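PDB 6PON: adherence and virulence protein A from Streptococcus pneumoniae, which binds fibronectin and probably serves the bacterium in adherence and virulence, the crystallised part being its N-terminal domain. Local coordinates for residues T74-M77 with V78-Y82; N254-D257 with L258-Y262. All blocks are in the same frame, centred on the assembly; numbering follows the deposited sequence.

Contact 1 of 2, residues T74-M77 with V78-Y82; sequences TFIM and VLRKY
The carbonyls of T74, F75, I76 and M77 each receive the amide four residues on, from V78, L79, R80 and K81, the i to i+4 ladder of an alpha helix. The bond from R80 N to I76 O is the shortest of the four at 2.7 Å, and that from V78 N to T74 O is nearly straight, 169° at the hydrogen. One turn apart on the buried flank, F75 and L79 form a CH-pi contact: methyl CD1 of L79 lies over a face of the phenyl ring, displaced toward its rim, 4.0 Å from the ring centroid. The other methyl, L79 CD2, reaches F75 CZ at 3.5 Å. With F75 CG trans to the backbone N (chi1 170°), the ring can meet both branches of the leucine. On the next flank, I76 CG2 sits above one face of the R80 guanidinium, again off centre, 3.4 Å from R80 NE. The arginine is extended from CG to NE, and its NE donates to the carbonyl of I27, a bond that would restrict how the flat group can turn. Helix 74-83 thus bridges two antiparallel sheets of the NFACT N-terminal region: I76 and L79 pack on L35 of strand 34-41, L79 also on L131 of strand 128-133, while T74, F75 and V78 lean on E141 of strand 139-142.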
ATOM      1  N   THR B  74      -0.640 -52.961  14.314  1.00 24.18           N
ATOM      2  CA  THR B  74       0.073 -53.273  13.078  1.00 24.29           C
ATOM      3  C   THR B  74       0.746 -52.023  12.508  1.00 23.43           C
ATOM      4  O   THR B  74       1.907 -52.069  12.083  1.00 21.41           O
ATOM      5  CB  THR B  74      -0.901 -53.886  12.057  1.00 28.57           C
ATOM      6  OG1 THR B  74      -1.394 -55.139  12.542  1.00 29.90           O
ATOM      7  CG2 THR B  74      -0.221 -54.118  10.707  1.00 26.13           C
ATOM      8  N   PHE B  75       0.031 -50.891  12.510  1.00 21.79           N
ATOM      9  CA  PHE B  75       0.590 -49.650  11.986  1.00 21.45           C
ATOM     10  C   PHE B  75       1.914 -49.321  12.650  1.00 20.26           C
ATOM     11  O   PHE B  75       2.878 -48.949  11.976  1.00 19.75           O
ATOM     12  CB  PHE B  75      -0.410 -48.511  12.189  1.00 25.59           C
ATOM     13  CG  PHE B  75       0.145 -47.119  11.907  1.00 27.14           C
ATOM     14  CD1 PHE B  75       0.277 -46.651  10.596  1.00 22.68           C
ATOM     15  CD2 PHE B  75       0.471 -46.264  12.951  1.00 20.94           C
ATOM     16  CE1 PHE B  75       0.742 -45.379  10.332  1.00 21.29           C
ATOM     17  CE2 PHE B  75       0.940 -44.993  12.698  1.00 20.90           C
ATOM     18  CZ  PHE B  75       1.075 -44.542  11.373  1.00 21.70           C
ATOM     19  N   ILE B  76       1.987 -49.484  13.971  1.00 22.54           N
ATOM     20  CA  ILE B  76       3.145 -49.010  14.715  1.00 21.72           C
ATOM     21  C   ILE B  76       4.345 -49.916  14.491  1.00 23.24           C
ATOM     22  O   ILE B  76       5.481 -49.437  14.347  1.00 20.09           O
ATOM     23  CB  ILE B  76       2.798 -48.887  16.205  1.00 23.29           C
ATOM     24  CG1 ILE B  76       1.843 -47.711  16.413  1.00 21.08           C
ATOM     25  CG2 ILE B  76       4.069 -48.671  17.024  1.00 23.88           C
ATOM     26  CD1 ILE B  76       2.526 -46.375  16.243  1.00 21.56           C
ATOM     27  N   MET B  77       4.120 -51.234  14.459  1.00 22.61           N
ATOM     28  CA  MET B  77       5.226 -52.166  14.252  1.00 22.17           C
ATOM     29  C   MET B  77       5.876 -51.956  12.895  1.00 22.31           C
ATOM     30  O   MET B  77       7.098 -52.084  12.766  1.00 23.12           O
ATOM     31  CB  MET B  77       4.745 -53.617  14.377  1.00 22.71           C
ATOM     32  CG  MET B  77       3.826 -53.872  15.558  1.00 28.48           C
ATOM     33  SD  MET B  77       3.301 -55.591  15.726  1.00 34.63           S
ATOM     34  CE  MET B  77       4.494 -56.004  16.960  1.00 33.07           C
ATOM     35  N   VAL B  78       5.077 -51.660  11.865  1.00 21.26           N
ATOM     36  CA  VAL B  78       5.649 -51.319  10.562  1.00 24.87           C
ATOM     37  C   VAL B  78       6.449 -50.020  10.650  1.00 20.16           C
ATOM     38  O   VAL B  78       7.543 -49.914  10.091  1.00 22.96           O
ATOM     39  CB  VAL B  78       4.552 -51.239   9.477  1.00 26.29           C
ATOM     40  CG1 VAL B  78       5.152 -50.841   8.120  1.00 23.10           C
ATOM     41  CG2 VAL B  78       3.834 -52.564   9.350  1.00 18.75           C
ATOM     42  N   LEU B  79       5.940 -49.021  11.372  1.00 21.75           N
ATOM     43  CA  LEU B  79       6.717 -47.790  11.503  1.00 24.08           C
ATOM     44  C   LEU B  79       7.988 -48.027  12.307  1.00 22.92           C
ATOM     45  O   LEU B  79       9.046 -47.467  11.989  1.00 22.99           O
ATOM     46  CB  LEU B  79       5.874 -46.670  12.135  1.00 19.73           C
ATOM     47  CG  LEU B  79       5.265 -45.711  11.093  1.00 22.64           C
ATOM     48  CD1 LEU B  79       4.313 -46.441  10.154  1.00 16.85           C
ATOM     49  CD2 LEU B  79       4.580 -44.493  11.725  1.00 17.74           C
ATOM     50  N   ARG B  80       7.909 -48.850  13.358  1.00 23.40           N
ATOM     51  CA  ARG B  80       9.102 -49.099  14.157  1.00 23.80           C
ATOM     52  C   ARG B  80      10.172 -49.792  13.328  1.00 23.85           C
ATOM     53  O   ARG B  80      11.341 -49.385  13.342  1.00 25.96           O
ATOM     54  CB  ARG B  80       8.740 -49.900  15.402  1.00 20.97           C
ATOM     55  CG  ARG B  80       7.966 -49.049  16.428  1.00 21.63           C
ATOM     56  CD  ARG B  80       7.655 -49.849  17.662  1.00 23.63           C
ATOM     57  NE  ARG B  80       6.973 -49.084  18.692  1.00 19.95           N
ATOM     58  CZ  ARG B  80       6.417 -49.652  19.754  1.00 26.46           C
ATOM     59  NH1 ARG B  80       6.476 -50.970  19.893  1.00 25.24           N
ATOM     60  NH2 ARG B  80       5.811 -48.915  20.674  1.00 29.39           N
ATOM     61  N   LYS B  81       9.772 -50.796  12.545  1.00 23.97           N
ATOM     62  CA  LYS B  81      10.691 -51.500  11.661  1.00 26.15           C
ATOM     63  C   LYS B  81      11.561 -50.541  10.844  1.00 23.08           C
ATOM     64  O   LYS B  81      12.734 -50.835  10.595  1.00 26.41           O
ATOM     65  CB  LYS B  81       9.883 -52.435  10.746  1.00 24.70           C
ATOM     66  CG  LYS B  81      10.633 -52.881   9.515  1.00 31.93           C
ATOM     67  CD  LYS B  81      10.023 -54.114   8.872  1.00 33.93           C
ATOM     68  CE  LYS B  81       8.610 -53.863   8.418  1.00 34.01           C
ATOM     69  NZ  LYS B  81       8.121 -54.991   7.581  1.00 34.09           N
ATOM     70  N   TYR B  82      11.034 -49.377  10.455  1.00 23.19           N
ATOM     71  CA  TYR B  82      11.839 -48.415   9.705  1.00 23.81           C
ATOM     72  C   TYR B  82      12.327 -47.239  10.529  1.00 25.25           C
ATOM     73  O   TYR B  82      13.372 -46.670  10.201  1.00 29.67           O
ATOM     74  CB  TYR B  82      11.064 -47.871   8.506  1.00 21.98           C
ATOM     75  CG  TYR B  82      10.701 -48.946   7.528  1.00 22.74           C
ATOM     76  CD1 TYR B  82      11.609 -49.390   6.571  1.00 24.62           C
ATOM     77  CD2 TYR B  82       9.459 -49.541   7.577  1.00 23.90           C
ATOM     78  CE1 TYR B  82      11.262 -50.397   5.660  1.00 22.74           C
ATOM     79  CE2 TYR B  82       9.104 -50.539   6.692  1.00 26.71           C
ATOM     80  CZ  TYR B  82      10.004 -50.963   5.734  1.00 28.30           C
ATOM     81  OH  TYR B  82       9.616 -51.965   4.873  1.00 35.79           O
TER

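Contact 2 of 2, residues N254-D257 with L258-Y262; sequences NLSD and LLDTY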
ATOM      1  N   ASN B 254      13.314  24.251  -5.029  1.00 27.35           N
ATOM      2  CA  ASN B 254      11.952  24.711  -4.808  1.00 28.20           C
ATOM      3  C   ASN B 254      11.211  24.709  -6.132  1.00 21.50           C
ATOM      4  O   ASN B 254      11.796  24.515  -7.198  1.00 24.31           O
ATOM      5  CB  ASN B 254      11.949  26.097  -4.183  1.00 27.02           C
ATOM      6  CG  ASN B 254      12.971  26.978  -4.815  1.00 33.12           C
ATOM      7  OD1 ASN B 254      12.837  27.363  -5.980  1.00 36.68           O
ATOM      8  ND2 ASN B 254      14.026  27.273  -4.081  1.00 37.75           N
ATOM      9  N   LEU B 255       9.912  24.951  -6.046  1.00 20.18           N
ATOM     10  CA  LEU B 255       9.069  24.857  -7.221  1.00 20.90           C
ATOM     11  C   LEU B 255       9.325  26.001  -8.191  1.00 19.15           C
ATOM     12  O   LEU B 255       9.076  25.843  -9.390  1.00 21.86           O
ATOM     13  CB  LEU B 255       7.604  24.814  -6.783  1.00 18.35           C
ATOM     14  CG  LEU B 255       7.334  23.710  -5.752  1.00 22.53           C
ATOM     15  CD1 LEU B 255       6.142  24.024  -4.847  1.00 21.74           C
ATOM     16  CD2 LEU B 255       7.147  22.381  -6.449  1.00 20.57           C
ATOM     17  N   SER B 256       9.845  27.127  -7.704  1.00 21.68           N
ATOM     18  CA  SER B 256      10.182  28.245  -8.574  1.00 19.27           C
ATOM     19  C   SER B 256      11.297  27.870  -9.539  1.00 19.57           C
ATOM     20  O   SER B 256      11.196  28.112 -10.745  1.00 22.56           O
ATOM     21  CB  SER B 256      10.589  29.457  -7.726  1.00 30.62           C
ATOM     22  OG  SER B 256      11.590  30.252  -8.378  1.00 35.38           O
ATOM     23  N   ASP B 257      12.380  27.289  -9.020  1.00 20.46           N
ATOM     24  CA  ASP B 257      13.482  26.865  -9.873  1.00 18.82           C
ATOM     25  C   ASP B 257      13.034  25.790 -10.852  1.00 20.24           C
ATOM     26  O   ASP B 257      13.475  25.768 -12.007  1.00 17.57           O
ATOM     27  CB  ASP B 257      14.638  26.328  -9.023  1.00 26.61           C
ATOM     28  CG  ASP B 257      15.299  27.388  -8.152  1.00 37.17           C
ATOM     29  OD1 ASP B 257      14.824  28.549  -8.090  1.00 44.15           O
ATOM     30  OD2 ASP B 257      16.306  27.030  -7.505  1.00 42.84           O
ATOM     31  N   LEU B 258      12.191  24.864 -10.392  1.00 19.73           N
ATOM     32  CA  LEU B 258      11.678  23.818 -11.279  1.00 19.40           C
ATOM     33  C   LEU B 258      10.906  24.429 -12.452  1.00 19.26           C
ATOM     34  O   LEU B 258      11.148  24.094 -13.621  1.00 15.72           O
ATOM     35  CB  LEU B 258      10.801  22.842 -10.477  1.00 15.74           C
ATOM     36  CG  LEU B 258       9.888  21.900 -11.272  1.00 18.48           C
ATOM     37  CD1 LEU B 258      10.715  20.953 -12.105  1.00 21.09           C
ATOM     38  CD2 LEU B 258       8.949  21.090 -10.364  1.00 19.84           C
ATOM     39  N   LEU B 259       9.999  25.364 -12.159  1.00 16.79           N
ATOM     40  CA  LEU B 259       9.151  25.935 -13.201  1.00 15.30           C
ATOM     41  C   LEU B 259       9.908  26.934 -14.085  1.00 14.91           C
ATOM     42  O   LEU B 259       9.724  26.931 -15.304  1.00 12.96           O
ATOM     43  CB  LEU B 259       7.929  26.578 -12.548  1.00 14.04           C
ATOM     44  CG  LEU B 259       6.985  25.555 -11.925  1.00 13.99           C
ATOM     45  CD1 LEU B 259       5.793  26.238 -11.309  1.00 14.62           C
ATOM     46  CD2 LEU B 259       6.532  24.542 -12.983  1.00 17.58           C
ATOM     47  N   ASP B 260      10.780  27.770 -13.502  1.00 14.34           N
ATOM     48  CA  ASP B 260      11.648  28.630 -14.319  1.00 20.67           C
ATOM     49  C   ASP B 260      12.380  27.804 -15.366  1.00 21.88           C
ATOM     50  O   ASP B 260      12.452  28.184 -16.541  1.00 18.58           O
ATOM     51  CB  ASP B 260      12.676  29.378 -13.453  1.00 17.34           C
ATOM     52  CG  ASP B 260      12.077  30.559 -12.680  1.00 21.98           C
ATOM     53  OD1 ASP B 260      10.882  30.879 -12.879  1.00 21.03           O
ATOM     54  OD2 ASP B 260      12.809  31.178 -11.875  1.00 23.56           O
ATOM     55  N   THR B 261      12.888  26.638 -14.952  1.00 16.78           N
ATOM     56  CA  THR B 261      13.637  25.773 -15.851  1.00 16.77           C
ATOM     57  C   THR B 261      12.720  25.113 -16.871  1.00 22.54           C
ATOM     58  O   THR B 261      13.053  25.038 -18.060  1.00 17.66           O
ATOM     59  CB  THR B 261      14.385  24.716 -15.030  1.00 19.77           C
ATOM     60  OG1 THR B 261      15.285  25.364 -14.126  1.00 19.42           O
ATOM     61  CG2 THR B 261      15.145  23.752 -15.937  1.00 13.78           C
ATOM     62  N   TYR B 262      11.565  24.616 -16.428  1.00 20.09           N
ATOM     63  CA  TYR B 262      10.661  23.976 -17.372  1.00 17.59           C
ATOM     64  C   TYR B 262      10.212  24.944 -18.462  1.00 17.99           C
ATOM     65  O   TYR B 262      10.138  24.569 -19.635  1.00 18.44           O
ATOM     66  CB  TYR B 262       9.458  23.408 -16.638  1.00 16.43           C
ATOM     67  CG  TYR B 262       8.484  22.737 -17.542  1.00 16.38           C
ATOM     68  CD1 TYR B 262       8.722  21.448 -17.999  1.00 16.26           C
ATOM     69  CD2 TYR B 262       7.317  23.384 -17.946  1.00 21.37           C
ATOM     70  CE1 TYR B 262       7.837  20.805 -18.834  1.00 19.99           C
ATOM     71  CE2 TYR B 262       6.410  22.748 -18.802  1.00 20.87           C
ATOM     72  CZ  TYR B 262       6.684  21.452 -19.236  1.00 20.88           C
ATOM     73  OH  TYR B 262       5.809  20.790 -20.055  1.00 24.35           O
TER
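T261 reaches back one turn to D257, whose carbonyl oxygen it engages through both its hydroxyl and its amide. From CB, 3.3 Å from D257 O, the side chain forks; OG1 lies beside the backbone N (chi1 -60°) and is thereby turned back along the helix, donating to D257 O at 2.8 Å. The other branch, CG2, stands trans to the backbone N, and the side chain packs on F252. T261 N donates to the same oxygen at 3.1 Å, coming from above the carbonyl plane, 36° out of it, whereas the hydroxyl is tilted from that plane by only 20°. At the start of the helix N254 is the N-cap: its OD1 accepts from D257 N at 3.1 Å, while its backbone O takes the amide of L258. Two residues on from the cap, S256 O accepts D260 N at 2.8 Å. The D260 carboxylate is held by the second subunit, OD1 by T62 OG1 and Q60 NE2, OD2 by Q63 N. L258 faces the other way, onto L234 and F239 of the small sheet. The like-charged D257 carboxylate, its OD1 5.0 Å from D260 OD2, would work mildly against ionisation of D260, whereas the bonds from the second subunit would favour it; this face thus meets the other copy through a hydrogen-bonded carboxylate as well as packing, as of L255 on its I11.

Contacts 1 and 2 lie on opposite sides of the chain's centre, their own centres 80 Å apart and their nearest atoms about 69 Å apart, so neither touches the other. In sequence they are in series, and between them the chain forms, among other elements, strands 87-93 to 139-142, the long helix 204-225 and the three short strands on which contact 2 rests. Both lie on short helices of about two and a half turns, laid against beta structure, but they differ in what they join. Residues 74-82 pack within one chain and meet no other chain of the assembly; residues 254-262 combine packing on their own three-stranded sheet with an interface to the second subunit.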